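Local coordinates for alpha-galactosidase (Thermus thermophilus, PDB 6LCJ), which probably hydrolyses terminal alpha-galactosidic bonds in oligosaccharides, as a thermostable alpha-galactosidase of glycoside hydrolase family 36 that assembles as a hexamer, at residues 171-175 with 176-180; 201-204 with 205-208; 386-389 with 390-393; 424-428 with 429-433. All blocks are in the same frame, centred on the assembly; numbering follows the deposited sequence.

In the fold
All four contacts are local turns of chain around the (beta/alpha)8 barrel. Interactions 1 and 2 follow its strands 161-164 and 192-195, on the end of the barrel where the active site of this fold normally lies; their centres are about 17 Å apart and their nearest atoms about 7 Å. Interaction 4 enters from the other end, leading from helix 415-428 into strand 431-433, which pairs with strand 161-164; its centre is about 25 Å from that of interaction 1. Interactions 3 and 4 touch, centres about 13 Å apart: Leu391 CD2 packs 3.6 Å from Thr428 CG2, and Thr387 CG2 lies 3.7 Å from Leu424 CD1.

Interaction 1: residues 171-175 with 176-180; sequences TRIGE and DLLLR
Ile173 and Leu178 meet on the buried side of a helix start in the connection that follows barrel strand 161-164, where the loop after helix 166-169 runs into helix 175-185 with Gly174 as its N-cap. Ile173 CG2 lies 4.1 Å from Leu178 CD2, the two side chains at a slant to each other, and both also press on Ile195 of the next barrel strand. The backbone closes the first helical turn: Leu178 N donates to Gly174 O at 3.0 Å with an angle of 162° at the hydrogen, and Leu179 N to Glu175 O at 3.1 Å. Leu179 runs alongside Glu175 in the same direction, its CD1 4.2 Å from Glu175 CG, and goes on to pack against helix 216-224.

The other side is looser: Arg172 and Asp176 are exposed, and the guanidinium of Arg172 leads away from the helix. At the border the buried Glu175, with CG set opposite the backbone N (chi1 151°) and an extended chain, carries its carboxylate across to a salt bridge with Arg214. The carboxylate of Asp176 stands close by, its plane turned 58° from that of Glu175; Arg214, also in a long, weak ion pair with Asp176, probably offsets the like charges. Between the two sides Leu177 reaches back over the loop, placing its CD2 3.4 Å from Arg172 O.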
loop_
_atom_site.group_PDB
_atom_site.type_symbol
_atom_site.label_atom_id
_atom_site.label_comp_id
_atom_site.label_asym_id
_atom_site.label_seq_id
_atom_site.Cartn_x
_atom_site.Cartn_y
_atom_site.Cartn_z
ATOM N N THR E 171 -13.821 42.756 0.284
ATOM C CA THR E 171 -14.749 42.804 1.414
ATOM C C THR E 171 -14.578 44.050 2.281
ATOM O O THR E 171 -15.386 44.250 3.194
ATOM C CB THR E 171 -14.603 41.564 2.318
ATOM O OG1 THR E 171 -13.229 41.383 2.677
ATOM C CG2 THR E 171 -15.106 40.293 1.634
ATOM N N ARG E 172 -13.552 44.878 2.041
ATOM C CA ARG E 172 -13.320 46.092 2.827
ATOM C C ARG E 172 -14.214 47.233 2.345
ATOM O O ARG E 172 -13.744 48.272 1.893
ATOM C CB ARG E 172 -11.864 46.516 2.756
ATOM C CG ARG E 172 -10.867 45.385 2.663
ATOM C CD ARG E 172 -10.756 44.666 3.988
ATOM N NE ARG E 172 -10.161 45.542 4.996
ATOM C CZ ARG E 172 -8.856 45.640 5.247
ATOM N NH1 ARG E 172 -7.982 44.907 4.566
ATOM N NH2 ARG E 172 -8.422 46.484 6.180
ATOM N N ILE E 173 -15.521 47.037 2.435
ATOM C CA ILE E 173 -16.464 48.071 2.031
ATOM C C ILE E 173 -17.195 48.573 3.260
ATOM O O ILE E 173 -17.301 47.887 4.286
ATOM C CB ILE E 173 -17.478 47.599 0.966
ATOM C CG1 ILE E 173 -18.081 46.238 1.343
ATOM C CG2 ILE E 173 -16.820 47.576 -0.410
ATOM C CD1 ILE E 173 -19.346 45.919 0.573
ATOM N N GLY E 174 -17.698 49.795 3.148
ATOM C CA GLY E 174 -18.389 50.440 4.245
ATOM C C GLY E 174 -19.288 51.506 3.670
ATOM O O GLY E 174 -19.095 51.971 2.541
ATOM N N GLU E 175 -20.299 51.868 4.455
ATOM C CA GLU E 175 -21.284 52.842 4.005
ATOM C C GLU E 175 -20.624 54.173 3.652
ATOM O O GLU E 175 -20.890 54.744 2.584
ATOM C CB GLU E 175 -22.349 52.981 5.095
ATOM C CG GLU E 175 -23.073 54.296 5.238
ATOM C CD GLU E 175 -23.749 54.404 6.611
ATOM O OE1 GLU E 175 -24.636 53.569 6.921
ATOM O OE2 GLU E 175 -23.368 55.302 7.397
ATOM N N ASP E 176 -19.721 54.657 4.509
ATOM C CA ASP E 176 -19.059 55.939 4.261
ATOM C C ASP E 176 -18.214 55.898 2.990
ATOM O O ASP E 176 -18.325 56.778 2.127
ATOM C CB ASP E 176 -18.190 56.322 5.464
ATOM C CG ASP E 176 -18.977 57.054 6.566
ATOM O OD1 ASP E 176 -20.204 57.306 6.401
ATOM O OD2 ASP E 176 -18.357 57.369 7.611
ATOM N N LEU E 177 -17.363 54.874 2.861
ATOM C CA LEU E 177 -16.469 54.765 1.717
ATOM C C LEU E 177 -17.239 54.699 0.402
ATOM O O LEU E 177 -16.849 55.342 -0.584
ATOM C CB LEU E 177 -15.584 53.533 1.889
ATOM C CG LEU E 177 -14.954 52.858 0.670
ATOM C CD1 LEU E 177 -13.837 53.706 0.134
ATOM C CD2 LEU E 177 -14.423 51.515 1.086
ATOM N N LEU E 178 -18.345 53.943 0.367
ATOM C CA LEU E 178 -19.099 53.814 -0.875
ATOM C C LEU E 178 -19.891 55.074 -1.198
ATOM O O LEU E 178 -20.180 55.335 -2.374
ATOM C CB LEU E 178 -20.029 52.596 -0.815
ATOM C CG LEU E 178 -19.323 51.225 -0.783
ATOM C CD1 LEU E 178 -20.317 50.067 -0.733
ATOM C CD2 LEU E 178 -18.361 51.050 -1.964
ATOM N N LEU E 179 -20.253 55.868 -0.184
ATOM C CA LEU E 179 -20.908 57.144 -0.460
ATOM C C LEU E 179 -19.947 58.119 -1.133
ATOM O O LEU E 179 -20.343 58.866 -2.031
ATOM C CB LEU E 179 -21.489 57.736 0.825
ATOM C CG LEU E 179 -22.833 57.122 1.251
ATOM C CD1 LEU E 179 -23.238 57.548 2.643
ATOM C CD2 LEU E 179 -23.929 57.441 0.250
ATOM N N ARG E 180 -18.673 58.105 -0.749
ATOM C CA ARG E 180 -17.717 58.961 -1.442
ATOM C C ARG E 180 -17.462 58.462 -2.855
ATOM O O ARG E 180 -17.391 59.254 -3.803
ATOM C CB ARG E 180 -16.411 59.041 -0.652
ATOM C CG ARG E 180 -16.600 59.648 0.730
ATOM C CD ARG E 180 -15.293 60.075 1.348
ATOM N NE ARG E 180 -14.476 58.918 1.671
ATOM C CZ ARG E 180 -14.736 58.077 2.671
ATOM N NH1 ARG E 180 -15.795 58.273 3.454
ATOM N NH2 ARG E 180 -13.935 57.037 2.886
#

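Interaction 2: residues 201-204 with 205-208; sequences RALG and DWEP
Arg201 and Asp205 run alongside each other in one direction and join in a long salt bridge: Arg201 NE reaches Asp205 OD2 at 3.4 Å, a weak bond. The oxygen sits at the edge of the guanidinium, in its plane, although the planes of the two groups are 66° apart. Asp205 keeps CG opposite its own N (chi1 -166°), which lays the carboxylate along the arginine chain. Next to this pair, Ala202 CB and Asp205 CB touch at 3.8 Å on the same face.

Behind these side chains the backbone sets the spacing. Asp205 N donates to Ala202 O at 3.0 Å, while Arg201 N divides two weak bonds between Asp205 O and Glu207 O. The indole of Trp206 folds back under the turn. Ala202 O stands 4.2 Å above the centre of one ring face, and Leu203 CD2 comes within 4.0 Å of Trp206 CH2. Farther out, Phe234 meets this ring edge-to-face, Leu289 packs against it, and Lys292 binds both Trp206 O and Glu207 OE2. With an alanine here, Leu203 and Phe234 would probably lose their aromatic partner and a gap would be likely to open beneath the turn. Together these residues form a tight beta-hairpin: a type II turn from Ala202 to Asp205, with Gly204 at positive phi, closed at its base by a classic beta bulge in which Arg201 and Ala202 both face Asp205.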
loop_
_atom_site.group_PDB
_atom_site.type_symbol
_atom_site.label_atom_id
_atom_site.label_comp_id
_atom_site.label_asym_id
_atom_site.label_seq_id
_atom_site.Cartn_x
_atom_site.Cartn_y
_atom_site.Cartn_z
ATOM N N ARG E 201 -23.709 40.552 7.459
ATOM C CA ARG E 201 -23.132 40.089 8.720
ATOM C C ARG E 201 -22.490 38.715 8.582
ATOM O O ARG E 201 -21.478 38.441 9.238
ATOM C CB ARG E 201 -24.197 40.057 9.814
ATOM C CG ARG E 201 -24.813 41.410 10.139
ATOM C CD ARG E 201 -25.991 41.268 11.102
ATOM N NE ARG E 201 -25.544 40.800 12.414
ATOM C CZ ARG E 201 -24.860 41.549 13.279
ATOM N NH1 ARG E 201 -24.550 42.809 12.972
ATOM N NH2 ARG E 201 -24.483 41.043 14.453
ATOM N N ALA E 202 -23.045 37.851 7.735
ATOM C CA ALA E 202 -22.560 36.485 7.578
ATOM C C ALA E 202 -23.276 35.852 6.395
ATOM O O ALA E 202 -24.303 36.352 5.928
ATOM C CB ALA E 202 -22.795 35.646 8.844
ATOM N N LEU E 203 -22.726 34.734 5.922
ATOM C CA LEU E 203 -23.476 33.894 5.001
ATOM C C LEU E 203 -24.718 33.363 5.702
ATOM O O LEU E 203 -24.618 32.734 6.758
ATOM C CB LEU E 203 -22.612 32.742 4.514
ATOM C CG LEU E 203 -21.377 33.108 3.705
ATOM C CD1 LEU E 203 -20.634 31.829 3.377
ATOM C CD2 LEU E 203 -21.744 33.913 2.435
ATOM N N GLY E 204 -25.887 33.618 5.125
ATOM C CA GLY E 204 -27.125 33.257 5.773
ATOM C C GLY E 204 -27.681 34.316 6.704
ATOM O O GLY E 204 -28.851 34.212 7.102
ATOM N N ASP E 205 -26.886 35.331 7.045
ATOM C CA ASP E 205 -27.314 36.495 7.825
ATOM C C ASP E 205 -27.196 37.742 6.939
ATOM O O ASP E 205 -26.295 38.568 7.106
ATOM C CB ASP E 205 -26.475 36.612 9.103
ATOM C CG ASP E 205 -27.071 37.590 10.119
ATOM O OD1 ASP E 205 -28.114 38.218 9.819
ATOM O OD2 ASP E 205 -26.478 37.734 11.210
ATOM N N TRP E 206 -28.116 37.861 5.983
ATOM C CA TRP E 206 -28.105 38.917 4.973
ATOM C C TRP E 206 -28.763 40.180 5.532
ATOM O O TRP E 206 -29.870 40.583 5.164
ATOM C CB TRP E 206 -28.787 38.425 3.705
ATOM C CG TRP E 206 -28.069 37.232 3.192
ATOM C CD1 TRP E 206 -28.445 35.922 3.313
ATOM C CD2 TRP E 206 -26.800 37.229 2.529
ATOM N NE1 TRP E 206 -27.500 35.107 2.740
ATOM C CE2 TRP E 206 -26.477 35.886 2.252
ATOM C CE3 TRP E 206 -25.906 38.235 2.137
ATOM C CZ2 TRP E 206 -25.297 35.522 1.600
ATOM C CZ3 TRP E 206 -24.742 37.875 1.500
ATOM C CH2 TRP E 206 -24.445 36.532 1.231
ATOM N N GLU E 207 -28.036 40.792 6.458
ATOM C CA GLU E 207 -28.392 42.010 7.152
ATOM C C GLU E 207 -27.110 42.809 7.307
ATOM O O GLU E 207 -26.023 42.225 7.420
ATOM C CB GLU E 207 -29.015 41.724 8.532
ATOM C CG GLU E 207 -30.424 41.140 8.494
ATOM C CD GLU E 207 -31.443 42.108 7.919
ATOM O OE1 GLU E 207 -31.338 43.326 8.193
ATOM O OE2 GLU E 207 -32.352 41.654 7.190
ATOM N N PRO E 208 -27.198 44.135 7.288
ATOM C CA PRO E 208 -25.974 44.946 7.254
ATOM C C PRO E 208 -25.157 44.810 8.527
ATOM O O PRO E 208 -25.687 44.853 9.637
ATOM C CB PRO E 208 -26.495 46.377 7.071
ATOM C CG PRO E 208 -27.989 46.312 7.290
ATOM C CD PRO E 208 -28.404 44.916 6.972
#

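Interaction 3: residues 386-389 with 390-393; sequences STLH and RLWL
With chi1 at 46°, Trp392 holds its CG between its own N and carbonyl carbon, a setting that turns the indole back toward His389, where helix 380-388 gives way to the 3-10 segment 391-393. Trp392 NE1 then donates to His389 O at 2.8 Å. The bond is bent, 145° at the hydrogen; the nitrogen lies above the carbonyl plane, and the oxygen is near the ring edge, 16° out of the indole plane. A phenylalanine in its place has no such N-H, and would probably leave His389 O without its indole donor and the ring freer to turn.

At the junction Arg390 N donates to Thr387 O at 2.9 Å, a bond with i to i+3 spacing. Leu391 closes the apolar side: its CG rests 3.4 Å from Thr387 O, its side chain crosses that of Thr387 obliquely, CD2 4.1 Å from Thr387 CG2, and its CD1 lies 4.3 Å from Leu388 CD2. Phe427 of helix 415-428 and Phe466 pack against the same leucine. Arg390 runs the other way, extended from CG to NE: NH1 bonds Val355 O just after barrel strand 352-354, while NE bonds His48 NE2 on strand 44-48, linking barrel and N-terminal beta region. One face of the tryptophan ring is covered from within the 3-10 segment by Leu393 CG, 3.8 Å above the plane and offset toward the rim.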
loop_
_atom_site.group_PDB
_atom_site.type_symbol
_atom_site.label_atom_id
_atom_site.label_comp_id
_atom_site.label_asym_id
_atom_site.label_seq_id
_atom_site.Cartn_x
_atom_site.Cartn_y
_atom_site.Cartn_z
ATOM N N SER E 386 -12.242 30.796 -20.540
ATOM C CA SER E 386 -13.562 30.174 -20.485
ATOM C C SER E 386 -14.617 31.033 -21.171
ATOM O O SER E 386 -15.500 30.505 -21.857
ATOM C CB SER E 386 -13.957 29.894 -19.034
ATOM O OG SER E 386 -13.250 28.765 -18.537
ATOM N N THR E 387 -14.545 32.353 -20.981
ATOM C CA THR E 387 -15.469 33.269 -21.641
ATOM C C THR E 387 -15.405 33.124 -23.157
ATOM O O THR E 387 -16.440 33.022 -23.829
ATOM C CB THR E 387 -15.138 34.699 -21.232
ATOM O OG1 THR E 387 -15.361 34.852 -19.832
ATOM C CG2 THR E 387 -15.982 35.708 -22.018
ATOM N N LEU E 388 -14.195 33.102 -23.716
ATOM C CA LEU E 388 -14.053 32.978 -25.160
ATOM C C LEU E 388 -14.782 31.760 -25.719
ATOM O O LEU E 388 -15.205 31.775 -26.882
ATOM C CB LEU E 388 -12.573 32.917 -25.538
ATOM C CG LEU E 388 -11.873 34.269 -25.621
ATOM C CD1 LEU E 388 -10.362 34.119 -25.533
ATOM C CD2 LEU E 388 -12.293 34.987 -26.896
ATOM N N HIS E 389 -14.952 30.701 -24.926
ATOM C CA HIS E 389 -15.604 29.494 -25.422
ATOM C C HIS E 389 -17.070 29.424 -25.041
ATOM O O HIS E 389 -17.706 28.384 -25.243
ATOM C CB HIS E 389 -14.887 28.243 -24.922
ATOM C CG HIS E 389 -13.479 28.132 -25.401
ATOM N ND1 HIS E 389 -12.433 28.799 -24.798
ATOM C CD2 HIS E 389 -12.944 27.448 -26.437
ATOM C CE1 HIS E 389 -11.310 28.519 -25.433
ATOM N NE2 HIS E 389 -11.593 27.701 -26.431
ATOM N N ARG E 390 -17.624 30.501 -24.494
ATOM C CA ARG E 390 -19.034 30.536 -24.151
ATOM C C ARG E 390 -19.761 31.709 -24.797
ATOM O O ARG E 390 -20.895 32.013 -24.399
ATOM C CB ARG E 390 -19.194 30.554 -22.627
ATOM C CG ARG E 390 -18.929 29.200 -21.998
ATOM C CD ARG E 390 -18.938 29.267 -20.484
ATOM N NE ARG E 390 -19.053 27.944 -19.880
ATOM C CZ ARG E 390 -18.573 27.640 -18.679
ATOM N NH1 ARG E 390 -17.954 28.576 -17.967
ATOM N NH2 ARG E 390 -18.715 26.414 -18.183
ATOM N N LEU E 391 -19.147 32.368 -25.789
ATOM C CA LEU E 391 -19.770 33.551 -26.376
ATOM C C LEU E 391 -21.007 33.205 -27.196
ATOM O O LEU E 391 -21.879 34.066 -27.352
ATOM C CB LEU E 391 -18.758 34.315 -27.220
ATOM C CG LEU E 391 -17.612 34.949 -26.426
ATOM C CD1 LEU E 391 -16.574 35.518 -27.344
ATOM C CD2 LEU E 391 -18.155 36.035 -25.509
ATOM N N TRP E 392 -21.129 31.955 -27.668
ATOM C CA TRP E 392 -22.329 31.507 -28.368
ATOM C C TRP E 392 -23.582 31.641 -27.514
ATOM O O TRP E 392 -24.688 31.623 -28.053
ATOM C CB TRP E 392 -22.176 30.052 -28.837
ATOM C CG TRP E 392 -21.624 29.122 -27.799
ATOM C CD1 TRP E 392 -20.320 28.975 -27.441
ATOM C CD2 TRP E 392 -22.368 28.207 -26.975
ATOM N NE1 TRP E 392 -20.201 28.039 -26.438
ATOM C CE2 TRP E 392 -21.444 27.548 -26.140
ATOM C CE3 TRP E 392 -23.722 27.886 -26.862
ATOM C CZ2 TRP E 392 -21.830 26.594 -25.211
ATOM C CZ3 TRP E 392 -24.102 26.946 -25.949
ATOM C CH2 TRP E 392 -23.164 26.306 -25.126
ATOM N N LEU E 393 -23.447 31.788 -26.202
ATOM C CA LEU E 393 -24.614 32.010 -25.357
ATOM C C LEU E 393 -25.181 33.421 -25.451
ATOM O O LEU E 393 -26.159 33.712 -24.759
ATOM C CB LEU E 393 -24.278 31.705 -23.900
ATOM C CG LEU E 393 -24.054 30.212 -23.753
ATOM C CD1 LEU E 393 -23.337 29.942 -22.450
ATOM C CD2 LEU E 393 -25.380 29.468 -23.859
#

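Interaction 4: residues 424-428 with 429-433; sequences LAHFT and GFKAT
Thr428 OG1 is held by two groups: it accepts from Phe430 N at 3.2 Å, nearly straight at 166°, and donates back to Leu424 O at 3.0 Å. The hydroxyl thus spans the C-terminal end of helix 415-428, where the chain turns into strand 431-433 of the (beta/alpha)8 barrel. Its place follows from chi1 of 60°, which sets OG1 between the threonine's N and carbonyl carbon and lets it face both ways. Leu424 O takes a second hydrogen from Thr428 N, so one carbonyl receives both the helical N-H and the side chain.

Gly429 ends the helix with positive phi. Its N makes two weak bonds, to Ala425 O and to His426 O, and a CB here would collide with Thr428 O. Past the glycine the chain straightens: Ala425 CB lies 3.5 Å from Phe430 O, and Phe430 CB is 3.7 Å from Thr428 OG1, while the phenyl ring leads off to His398 and Asp400. In the strand, the backbone of Lys431 and Thr433 bonds to Val162, joining it to strand 161-164.

On another side of the helix end, the Lys431 chain passes aslant the imidazole of His426, CE 3.8 Å from His426 ND1. Phe451 stands beside both, meeting His426 edge-to-face and Lys431 by a cation-pi contact, and its carbonyl O takes a hydrogen bond from Lys431 NZ. A water lies between the pair, in a very short 2.5 Å contact with His426 ND1, and accepts from Lys431 NZ at 2.9 Å.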
loop_
_atom_site.group_PDB
_atom_site.type_symbol
_atom_site.label_atom_id
_atom_site.label_comp_id
_atom_site.label_asym_id
_atom_site.label_seq_id
_atom_site.Cartn_x
_atom_site.Cartn_y
_atom_site.Cartn_z
ATOM N N LEU E 424 -13.635 42.079 -25.113
ATOM C CA LEU E 424 -14.739 41.154 -24.864
ATOM C C LEU E 424 -15.959 41.856 -24.274
ATOM O O LEU E 424 -17.090 41.430 -24.534
ATOM C CB LEU E 424 -14.289 40.014 -23.948
ATOM C CG LEU E 424 -13.404 38.939 -24.588
ATOM C CD1 LEU E 424 -13.424 37.690 -23.743
ATOM C CD2 LEU E 424 -13.827 38.632 -26.008
ATOM N N ALA E 425 -15.768 42.920 -23.487
ATOM C CA ALA E 425 -16.910 43.729 -23.060
ATOM C C ALA E 425 -17.593 44.400 -24.251
ATOM O O ALA E 425 -18.825 44.444 -24.328
ATOM C CB ALA E 425 -16.472 44.782 -22.042
ATOM N N HIS E 426 -16.815 44.931 -25.193
ATOM C CA HIS E 426 -17.424 45.500 -26.390
ATOM C C HIS E 426 -18.189 44.437 -27.168
ATOM O O HIS E 426 -19.317 44.671 -27.601
ATOM C CB HIS E 426 -16.365 46.143 -27.278
ATOM C CG HIS E 426 -15.858 47.458 -26.778
ATOM N ND1 HIS E 426 -16.695 48.494 -26.429
ATOM C CD2 HIS E 426 -14.595 47.917 -26.598
ATOM C CE1 HIS E 426 -15.973 49.528 -26.040
ATOM N NE2 HIS E 426 -14.696 49.207 -26.138
ATOM N N PHE E 427 -17.607 43.250 -27.330
ATOM C CA PHE E 427 -18.277 42.213 -28.108
ATOM C C PHE E 427 -19.583 41.766 -27.448
ATOM O O PHE E 427 -20.612 41.632 -28.111
ATOM C CB PHE E 427 -17.336 41.032 -28.310
ATOM C CG PHE E 427 -17.885 39.972 -29.221
ATOM C CD1 PHE E 427 -17.857 40.136 -30.596
ATOM C CD2 PHE E 427 -18.427 38.805 -28.704
ATOM C CE1 PHE E 427 -18.349 39.157 -31.439
ATOM C CE2 PHE E 427 -18.919 37.823 -29.546
ATOM C CZ PHE E 427 -18.885 38.007 -30.913
ATOM N N THR E 428 -19.561 41.508 -26.146
ATOM C CA THR E 428 -20.780 41.084 -25.470
ATOM C C THR E 428 -21.728 42.243 -25.209
ATOM O O THR E 428 -22.927 42.009 -25.012
ATOM C CB THR E 428 -20.461 40.410 -24.123
ATOM O OG1 THR E 428 -19.775 41.337 -23.274
ATOM C CG2 THR E 428 -19.604 39.158 -24.301
ATOM N N GLY E 429 -21.215 43.477 -25.176
ATOM C CA GLY E 429 -21.989 44.618 -24.737
ATOM C C GLY E 429 -22.199 44.736 -23.243
ATOM O O GLY E 429 -22.927 45.630 -22.815
ATOM N N PHE E 430 -21.591 43.858 -22.429
ATOM C CA PHE E 430 -21.738 43.876 -20.974
ATOM C C PHE E 430 -20.562 44.652 -20.395
ATOM O O PHE E 430 -19.447 44.134 -20.300
ATOM C CB PHE E 430 -21.803 42.454 -20.418
ATOM C CG PHE E 430 -22.404 42.365 -19.042
ATOM C CD1 PHE E 430 -21.754 42.905 -17.947
ATOM C CD2 PHE E 430 -23.628 41.731 -18.839
ATOM C CE1 PHE E 430 -22.316 42.822 -16.661
ATOM C CE2 PHE E 430 -24.194 41.635 -17.567
ATOM C CZ PHE E 430 -23.541 42.181 -16.474
ATOM N N LYS E 431 -20.814 45.887 -19.980
ATOM C CA LYS E 431 -19.762 46.823 -19.602
ATOM C C LYS E 431 -19.830 47.086 -18.109
ATOM O O LYS E 431 -20.862 47.536 -17.596
ATOM C CB LYS E 431 -19.888 48.126 -20.391
ATOM C CG LYS E 431 -19.703 47.918 -21.889
ATOM C CD LYS E 431 -20.243 49.053 -22.687
ATOM C CE LYS E 431 -19.295 49.380 -23.806
ATOM N NZ LYS E 431 -19.770 50.506 -24.610
ATOM N N ALA E 432 -18.734 46.794 -17.416
ATOM C CA ALA E 432 -18.672 46.952 -15.974
ATOM C C ALA E 432 -17.230 47.205 -15.562
ATOM O O ALA E 432 -16.297 46.793 -16.248
ATOM C CB ALA E 432 -19.226 45.720 -15.252
ATOM N N THR E 433 -17.056 47.899 -14.439
ATOM C CA THR E 433 -15.738 48.061 -13.855
ATOM C C THR E 433 -15.868 48.221 -12.351
ATOM O O THR E 433 -16.943 48.528 -11.815
ATOM C CB THR E 433 -14.964 49.263 -14.435
ATOM O OG1 THR E 433 -13.666 49.340 -13.816
ATOM C CG2 THR E 433 -15.695 50.558 -14.164
HETATM O O HOH W 1 -18.997 49.293 -27.095
#